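Long-range contacts in Hpr(Ser) kinase (Coxiella burnetii, PDB 3TQF), which probably binds ATP and probably acts as a bifunctional kinase and phosphatase that adds a phosphate to a serine of the phosphocarrier protein HPr and removes it again: residues 9-14 against 93-98; 15-20 against 150-155. All blocks are in the same frame, centred on the assembly; numbering follows the deposited sequence.

Interaction 1: residues 9-14 against 93-98; sequences ANFLVI and HEVHLS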
ATOM      1  N   ALA A   9      -8.827 -18.368  13.225  1.00 40.66           N
ATOM      2  CA  ALA A   9      -8.346 -17.746  11.999  1.00 38.61           C
ATOM      3  C   ALA A   9      -9.220 -16.549  11.641  1.00 37.49           C
ATOM      4  O   ALA A   9     -10.264 -16.331  12.255  1.00 38.32           O
ATOM      5  CB  ALA A   9      -8.347 -18.758  10.854  1.00 38.12           C
ATOM      6  N   ASN A  10      -8.782 -15.770  10.657  1.00 35.79           N
ATOM      7  CA  ASN A  10      -9.633 -14.751  10.057  1.00 34.99           C
ATOM      8  C   ASN A  10     -10.277 -15.357   8.823  1.00 34.35           C
ATOM      9  O   ASN A  10      -9.661 -16.171   8.145  1.00 34.08           O
ATOM     10  CB  ASN A  10      -8.833 -13.505   9.680  1.00 34.17           C
ATOM     11  CG  ASN A  10      -8.130 -12.877  10.870  1.00 35.00           C
ATOM     12  OD1 ASN A  10      -8.487 -13.123  12.019  1.00 36.83           O
ATOM     13  ND2 ASN A  10      -7.118 -12.065  10.594  1.00 35.08           N
ATOM     14  N   PHE A  11     -11.514 -14.961   8.536  1.00 34.44           N
ATOM     15  CA  PHE A  11     -12.263 -15.522   7.420  1.00 34.14           C
ATOM     16  C   PHE A  11     -12.815 -14.398   6.565  1.00 33.67           C
ATOM     17  O   PHE A  11     -13.614 -13.593   7.029  1.00 34.14           O
ATOM     18  CB  PHE A  11     -13.393 -16.416   7.946  1.00 35.72           C
ATOM     19  CG  PHE A  11     -14.038 -17.286   6.900  1.00 35.46           C
ATOM     20  CD1 PHE A  11     -13.288 -17.913   5.919  1.00 34.79           C
ATOM     21  CD2 PHE A  11     -15.401 -17.512   6.929  1.00 37.25           C
ATOM     22  CE1 PHE A  11     -13.890 -18.723   4.969  1.00 35.66           C
ATOM     23  CE2 PHE A  11     -16.014 -18.324   5.984  1.00 38.22           C
ATOM     24  CZ  PHE A  11     -15.256 -18.930   5.001  1.00 37.37           C
ATOM     25  N   LEU A  12     -12.361 -14.348   5.316  1.00 32.94           N
ATOM     26  CA  LEU A  12     -12.741 -13.299   4.378  1.00 32.81           C
ATOM     27  C   LEU A  12     -13.276 -13.934   3.100  1.00 33.22           C
ATOM     28  O   LEU A  12     -12.899 -15.055   2.754  1.00 32.95           O
ATOM     29  CB  LEU A  12     -11.523 -12.435   4.045  1.00 31.78           C
ATOM     30  CG  LEU A  12     -10.774 -11.819   5.231  1.00 31.75           C
ATOM     31  CD1 LEU A  12      -9.298 -11.720   4.949  1.00 31.05           C
ATOM     32  CD2 LEU A  12     -11.350 -10.455   5.575  1.00 32.98           C
ATOM     33  N   VAL A  13     -14.158 -13.220   2.405  1.00 33.98           N
ATOM     34  CA  VAL A  13     -14.547 -13.607   1.060  1.00 34.50           C
ATOM     35  C   VAL A  13     -13.714 -12.773   0.093  1.00 33.98           C
ATOM     36  O   VAL A  13     -13.765 -11.540   0.133  1.00 34.13           O
ATOM     37  CB  VAL A  13     -16.047 -13.399   0.806  1.00 36.21           C
ATOM     38  CG1 VAL A  13     -16.408 -13.821  -0.615  1.00 36.73           C
ATOM     39  CG2 VAL A  13     -16.868 -14.186   1.820  1.00 36.87           C
ATOM     40  N   ILE A  14     -12.927 -13.454  -0.744  1.00 33.51           N
ATOM     41  CA  ILE A  14     -12.049 -12.818  -1.715  1.00 33.23           C
ATOM     42  C   ILE A  14     -12.247 -13.457  -3.078  1.00 34.31           C
ATOM     43  O   ILE A  14     -11.973 -14.640  -3.255  1.00 34.18           O
ATOM     44  CB  ILE A  14     -10.572 -12.990  -1.345  1.00 32.22           C
ATOM     45  CG1 ILE A  14     -10.301 -12.498   0.080  1.00 31.91           C
ATOM     46  CG2 ILE A  14      -9.697 -12.246  -2.341  1.00 32.15           C
ATOM     47  CD1 ILE A  14      -8.876 -12.776   0.571  1.00 30.86           C
ATOM     48  N   HIS A  93     -20.186 -18.101   4.574  1.00 43.41           N
ATOM     49  CA  HIS A  93     -19.676 -18.430   3.250  1.00 42.07           C
ATOM     50  C   HIS A  93     -18.953 -19.771   3.308  1.00 41.65           C
ATOM     51  O   HIS A  93     -18.464 -20.171   4.361  1.00 41.29           O
ATOM     52  CB  HIS A  93     -18.715 -17.339   2.763  1.00 39.92           C
ATOM     53  CG  HIS A  93     -18.449 -17.376   1.291  1.00 39.29           C
ATOM     54  ND1 HIS A  93     -17.485 -18.185   0.730  1.00 37.85           N
ATOM     55  CD2 HIS A  93     -19.012 -16.694   0.266  1.00 39.46           C
ATOM     56  CE1 HIS A  93     -17.472 -18.007  -0.578  1.00 37.85           C
ATOM     57  NE2 HIS A  93     -18.387 -17.105  -0.885  1.00 38.98           N
ATOM     58  N   GLU A  94     -18.892 -20.464   2.172  1.00 41.87           N
ATOM     59  CA  GLU A  94     -18.170 -21.732   2.071  1.00 41.77           C
ATOM     60  C   GLU A  94     -16.666 -21.482   2.183  1.00 39.31           C
ATOM     61  O   GLU A  94     -16.169 -20.467   1.707  1.00 37.61           O
ATOM     62  CB  GLU A  94     -18.507 -22.446   0.749  1.00 42.96           C
ATOM     63  CG  GLU A  94     -17.604 -23.645   0.413  1.00 43.67           C
ATOM     64  CD  GLU A  94     -18.182 -24.562  -0.667  1.00 46.70           C
ATOM     65  OE1 GLU A  94     -18.923 -24.074  -1.548  1.00 47.96           O
ATOM     66  OE2 GLU A  94     -17.884 -25.779  -0.637  1.00 47.97           O
ATOM     67  N   VAL A  95     -15.959 -22.409   2.821  1.00 39.37           N
ATOM     68  CA  VAL A  95     -14.507 -22.349   2.944  1.00 37.71           C
ATOM     69  C   VAL A  95     -13.896 -22.973   1.706  1.00 37.72           C
ATOM     70  O   VAL A  95     -14.148 -24.136   1.416  1.00 39.53           O
ATOM     71  CB  VAL A  95     -14.020 -23.139   4.177  1.00 38.49           C
ATOM     72  CG1 VAL A  95     -12.492 -23.149   4.255  1.00 37.28           C
ATOM     73  CG2 VAL A  95     -14.625 -22.567   5.448  1.00 38.77           C
ATOM     74  N   HIS A  96     -13.091 -22.208   0.978  1.00 36.35           N
ATOM     75  CA  HIS A  96     -12.447 -22.699  -0.246  1.00 36.50           C
ATOM     76  C   HIS A  96     -10.934 -22.862  -0.109  1.00 35.74           C
ATOM     77  O   HIS A  96     -10.349 -23.785  -0.681  1.00 36.62           O
ATOM     78  CB  HIS A  96     -12.744 -21.750  -1.408  1.00 36.01           C
ATOM     79  CG  HIS A  96     -14.173 -21.763  -1.842  1.00 37.48           C
ATOM     80  ND1 HIS A  96     -14.630 -22.563  -2.865  1.00 39.70           N
ATOM     81  CD2 HIS A  96     -15.251 -21.082  -1.387  1.00 38.05           C
ATOM     82  CE1 HIS A  96     -15.929 -22.375  -3.022  1.00 41.61           C
ATOM     83  NE2 HIS A  96     -16.330 -21.480  -2.137  1.00 40.60           N
ATOM     84  N   LEU A  97     -10.303 -21.959   0.635  1.00 34.32           N
ATOM     85  CA  LEU A  97      -8.854 -21.908   0.711  1.00 33.72           C
ATOM     86  C   LEU A  97      -8.416 -21.522   2.112  1.00 33.41           C
ATOM     87  O   LEU A  97      -9.111 -20.786   2.809  1.00 32.90           O
ATOM     88  CB  LEU A  97      -8.326 -20.886  -0.297  1.00 32.77           C
ATOM     89  CG  LEU A  97      -6.824 -20.604  -0.369  1.00 32.27           C
ATOM     90  CD1 LEU A  97      -6.075 -21.784  -0.959  1.00 33.01           C
ATOM     91  CD2 LEU A  97      -6.583 -19.345  -1.189  1.00 31.30           C
ATOM     92  N   SER A  98      -7.253 -22.030   2.507  1.00 34.00           N
ATOM     93  CA  SER A  98      -6.636 -21.697   3.779  1.00 33.96           C
ATOM     94  C   SER A  98      -5.225 -21.199   3.508  1.00 33.53           C
ATOM     95  O   SER A  98      -4.396 -21.951   3.019  1.00 34.77           O
ATOM     96  CB  SER A  98      -6.598 -22.937   4.666  1.00 35.66           C
ATOM     97  OG  SER A  98      -5.683 -22.782   5.737  1.00 36.64           O
TER
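Strands 10-14 and 93-98 run almost at right angles, at 97° between their chain directions, and their axes come no closer than 8.5 Å. No backbone hydrogen bond joins them, so Phe11 and Val13, whose CB atoms both point toward 93-98, carry the contact from their side. The torsion at Phe11 (chi1 -167°) swings the ring away from its own backbone nitrogen and sends it out toward the second strand. There the ring reaches with its far end: CE2 lies 3.5 Å from the carbonyl oxygen O of His93, which sits at the ring edge and near its plane, where the weakly positive ring hydrogens suit an oxygen. The O of Glu94 also lies at this edge, while Val95 approaches obliquely, with its CG2 3.7 Å from Phe11 CZ. Both segments belong to the mixed sheet of the HPr kinase C-terminal domain, in which strand 17-23 lies between them, antiparallel to 10-14 and parallel to 92-102. Leu20 of that middle strand touches both Phe11 and Val95, and Val44 of strand 42-45 packs on Phe11 and Val13, so apolar side chains suit this buried interior. Toward the end of the first strand and the start of the second, Val13 crosses His93 at about a right angle. Its CG2 stands over one face of the imidazole, 3.9 Å from the ring centroid, in a CH-pi contact; CG1 lies over the same ring nearer its rim, 3.8 Å from His93 NE2. A branched valine thus spreads two methyls over a flat ring. The imidazole is steadied by its own strand, because His93 ND1 donates to Glu94 O at 2.8 Å, nearly in the ring plane and on a lone pair of that oxygen.

Interaction 2: residues 15-20 against 150-155; sequences DKMGVL and RNHRLK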
ATOM      1  N   ASP A  15     -12.720 -12.665  -4.039  1.00 35.76           N
ATOM      2  CA  ASP A  15     -12.978 -13.132  -5.400  1.00 37.03           C
ATOM      3  C   ASP A  15     -13.863 -14.377  -5.390  1.00 37.84           C
ATOM      4  O   ASP A  15     -13.560 -15.363  -6.050  1.00 38.56           O
ATOM      5  CB  ASP A  15     -11.647 -13.402  -6.123  1.00 36.77           C
ATOM      6  CG  ASP A  15     -11.819 -13.624  -7.620  1.00 38.77           C
ATOM      7  OD1 ASP A  15     -12.799 -13.110  -8.202  1.00 41.52           O
ATOM      8  OD2 ASP A  15     -10.970 -14.319  -8.215  1.00 39.13           O
ATOM      9  N   LYS A  16     -14.948 -14.319  -4.621  1.00 38.41           N
ATOM     10  CA  LYS A  16     -15.901 -15.436  -4.459  1.00 39.61           C
ATOM     11  C   LYS A  16     -15.387 -16.602  -3.591  1.00 38.61           C
ATOM     12  O   LYS A  16     -16.150 -17.523  -3.302  1.00 39.64           O
ATOM     13  CB  LYS A  16     -16.373 -15.989  -5.815  1.00 41.36           C
ATOM     14  CG  LYS A  16     -16.923 -14.960  -6.803  1.00 43.31           C
ATOM     15  CD  LYS A  16     -18.434 -14.762  -6.677  1.00 46.60           C
ATOM     16  CE  LYS A  16     -19.128 -14.663  -8.050  1.00 49.53           C
ATOM     17  NZ  LYS A  16     -18.408 -13.790  -9.024  1.00 49.91           N
HETATM   18  N   MSE A  17     -14.122 -16.559  -3.178  1.00 36.87           N
HETATM   19  CA  MSE A  17     -13.511 -17.625  -2.387  1.00 36.46           C
HETATM   20  C   MSE A  17     -13.499 -17.283  -0.897  1.00 35.63           C
HETATM   21  O   MSE A  17     -12.926 -16.276  -0.487  1.00 34.93           O
HETATM   22  CB  MSE A  17     -12.055 -17.842  -2.812  1.00 35.89           C
HETATM   23  CG  MSE A  17     -11.807 -18.013  -4.299  1.00 37.35           C
HETATM   24 SE   MSE A  17     -11.975 -19.854  -4.861  1.00 40.48          SE
HETATM   25  CE  MSE A  17     -13.906 -19.908  -5.118  1.00 41.80           C
ATOM     26  N   GLY A  18     -14.117 -18.129  -0.083  1.00 36.19           N
ATOM     27  CA  GLY A  18     -13.951 -18.064   1.364  1.00 35.58           C
ATOM     28  C   GLY A  18     -12.540 -18.467   1.745  1.00 34.36           C
ATOM     29  O   GLY A  18     -12.147 -19.613   1.554  1.00 34.57           O
ATOM     30  N   VAL A  19     -11.786 -17.511   2.281  1.00 33.30           N
ATOM     31  CA  VAL A  19     -10.363 -17.677   2.552  1.00 32.57           C
ATOM     32  C   VAL A  19     -10.079 -17.535   4.045  1.00 32.72           C
ATOM     33  O   VAL A  19     -10.422 -16.522   4.648  1.00 32.36           O
ATOM     34  CB  VAL A  19      -9.541 -16.621   1.793  1.00 31.66           C
ATOM     35  CG1 VAL A  19      -8.050 -16.774   2.094  1.00 31.19           C
ATOM     36  CG2 VAL A  19      -9.820 -16.713   0.286  1.00 31.62           C
ATOM     37  N   LEU A  20      -9.457 -18.564   4.623  1.00 33.42           N
ATOM     38  CA  LEU A  20      -9.028 -18.556   6.021  1.00 33.80           C
ATOM     39  C   LEU A  20      -7.586 -18.058   6.113  1.00 33.29           C
ATOM     40  O   LEU A  20      -6.719 -18.580   5.425  1.00 33.57           O
ATOM     41  CB  LEU A  20      -9.096 -19.972   6.599  1.00 35.21           C
ATOM     42  CG  LEU A  20     -10.452 -20.683   6.629  1.00 36.06           C
ATOM     43  CD1 LEU A  20     -10.282 -22.141   7.008  1.00 36.94           C
ATOM     44  CD2 LEU A  20     -11.388 -19.996   7.598  1.00 36.23           C
ATOM     45  N   ARG A 150      -6.945 -15.119  -6.441  1.00 33.46           N
ATOM     46  CA  ARG A 150      -7.491 -15.099  -7.803  1.00 34.79           C
ATOM     47  C   ARG A 150      -6.841 -16.171  -8.668  1.00 36.20           C
ATOM     48  O   ARG A 150      -7.508 -16.800  -9.486  1.00 37.66           O
ATOM     49  CB  ARG A 150      -7.308 -13.718  -8.439  1.00 35.01           C
ATOM     50  CG  ARG A 150      -8.119 -12.620  -7.759  1.00 34.38           C
ATOM     51  CD  ARG A 150      -7.748 -11.256  -8.275  1.00 34.73           C
ATOM     52  NE  ARG A 150      -8.164 -11.090  -9.663  1.00 36.19           N
ATOM     53  CZ  ARG A 150      -7.605 -10.255 -10.534  1.00 37.01           C
ATOM     54  NH1 ARG A 150      -6.579  -9.484 -10.187  1.00 37.11           N
ATOM     55  NH2 ARG A 150      -8.074 -10.198 -11.771  1.00 38.72           N
ATOM     56  N   ASN A 151      -5.540 -16.374  -8.481  1.00 36.56           N
ATOM     57  CA  ASN A 151      -4.820 -17.453  -9.155  1.00 38.13           C
ATOM     58  C   ASN A 151      -5.339 -18.810  -8.733  1.00 38.55           C
ATOM     59  O   ASN A 151      -5.450 -19.719  -9.555  1.00 40.14           O
ATOM     60  CB  ASN A 151      -3.308 -17.381  -8.875  1.00 38.42           C
ATOM     61  CG  ASN A 151      -2.532 -16.720  -9.998  1.00 39.60           C
ATOM     62  OD1 ASN A 151      -3.081 -15.959 -10.788  1.00 40.17           O
ATOM     63  ND2 ASN A 151      -1.246 -17.017 -10.074  1.00 40.86           N
ATOM     64  N   HIS A 152      -5.649 -18.944  -7.448  1.00 37.72           N
ATOM     65  CA  HIS A 152      -6.186 -20.195  -6.925  1.00 38.36           C
ATOM     66  C   HIS A 152      -7.537 -20.527  -7.564  1.00 39.41           C
ATOM     67  O   HIS A 152      -7.774 -21.668  -7.958  1.00 40.60           O
ATOM     68  CB  HIS A 152      -6.317 -20.146  -5.400  1.00 37.12           C
ATOM     69  CG  HIS A 152      -6.955 -21.366  -4.820  1.00 37.57           C
ATOM     70  ND1 HIS A 152      -6.261 -22.538  -4.610  1.00 38.96           N
ATOM     71  CD2 HIS A 152      -8.230 -21.610  -4.439  1.00 37.56           C
ATOM     72  CE1 HIS A 152      -7.081 -23.448  -4.114  1.00 39.84           C
ATOM     73  NE2 HIS A 152      -8.282 -22.909  -4.001  1.00 39.05           N
ATOM     74  N   ARG A 153      -8.409 -19.529  -7.669  1.00 39.31           N
ATOM     75  CA  ARG A 153      -9.722 -19.726  -8.267  1.00 40.86           C
ATOM     76  C   ARG A 153      -9.613 -20.145  -9.727  1.00 42.94           C
ATOM     77  O   ARG A 153     -10.348 -21.024 -10.176  1.00 44.58           O
ATOM     78  CB  ARG A 153     -10.562 -18.457  -8.151  1.00 40.57           C
ATOM     79  CG  ARG A 153     -11.885 -18.521  -8.899  1.00 42.61           C
ATOM     80  CD  ARG A 153     -12.921 -17.626  -8.266  1.00 43.36           C
ATOM     81  NE  ARG A 153     -14.086 -17.479  -9.134  1.00 46.23           N
ATOM     82  CZ  ARG A 153     -14.296 -16.472  -9.979  1.00 47.78           C
ATOM     83  NH1 ARG A 153     -13.426 -15.473 -10.095  1.00 47.34           N
ATOM     84  NH2 ARG A 153     -15.400 -16.464 -10.718  1.00 50.44           N
ATOM     85  N   LEU A 154      -8.706 -19.517 -10.469  1.00 43.41           N
ATOM     86  CA  LEU A 154      -8.451 -19.928 -11.846  1.00 45.61           C
ATOM     87  C   LEU A 154      -7.952 -21.371 -11.901  1.00 46.92           C
ATOM     88  O   LEU A 154      -8.369 -22.144 -12.759  1.00 48.74           O
ATOM     89  CB  LEU A 154      -7.444 -18.994 -12.520  1.00 45.80           C
ATOM     90  CG  LEU A 154      -7.962 -17.602 -12.876  1.00 45.76           C
ATOM     91  CD1 LEU A 154      -6.834 -16.756 -13.435  1.00 46.39           C
ATOM     92  CD2 LEU A 154      -9.111 -17.689 -13.868  1.00 47.74           C
ATOM     93  N   LYS A 155      -7.073 -21.729 -10.972  1.00 46.51           N
ATOM     94  CA  LYS A 155      -6.517 -23.080 -10.916  1.00 48.28           C
ATOM     95  C   LYS A 155      -7.582 -24.144 -10.613  1.00 49.11           C
ATOM     96  O   LYS A 155      -7.591 -25.209 -11.227  1.00 50.92           O
ATOM     97  CB  LYS A 155      -5.386 -23.146  -9.883  1.00 47.57           C
ATOM     98  CG  LYS A 155      -4.702 -24.502  -9.821  1.00 50.41           C
ATOM     99  CD  LYS A 155      -3.275 -24.418  -9.290  1.00 51.99           C
ATOM    100  CE  LYS A 155      -2.551 -25.762  -9.463  1.00 55.31           C
ATOM    101  NZ  LYS A 155      -1.071 -25.654  -9.261  1.00 57.02           N
TER
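Asp15 and Met17, a selenomethionine here, pack closely against Arg153. Asp15 forms a salt bridge, OD1 to Arg153 NH1 at 3.1 Å, while OD2 accepts a weak bond from the same nitrogen; the carboxylate and guanidinium planes stand 89° apart, so this is no flat paired bridge. Arg153 CD lies 3.2 Å from Asp15 O, and its NE has a second acidic partner in Glu157. Lower on the arginine stem, Met17 SE lies 3.8 Å from Arg153 CB. Bends at chi2 and chi3 bring this long, flexible chain alongside the helix, where SE also meets the edge of the His152 ring; buried His152 bonds through ND1 to the hydroxyl of Tyr118. The contact sets the turn of the 10-14/17-23 beta-hairpin and the start of its second strand against the long C-terminal helix 141-165. Arg150 offers Asp15 its methylene CG, 3.4 Å from OD2, and sends NH2 to the backbone oxygen of Leu83 of the second subunit. The solvent side belongs to exposed Lys16, which holds its CG only loosely over one face of the Arg153 guanidinium; the like charges Lys16 NZ and Arg153 NH2 lie 4.4 Å apart.

Overall arrangement
From the N terminus the chain runs along strand 10-14, turns through Asp15 and Lys16, and returns as strand 17-23, so the first segments of both interactions form one hairpin. Interaction 1 closes a loop of 78 residues when strand 92-102 comes in on the other flank of 17-23. Interaction 2 closes a longer one of 129 residues at helix 141-165. The two loops cross, since their segments alternate along the chain. Their centres lie about 9 Å apart, and backbone pairs Leu12-Val19 and Gly18-His96 join them through the sheet. Interaction 1 spans three neighbouring strands; interaction 2 ties the hairpin's turn to the C-terminal helix.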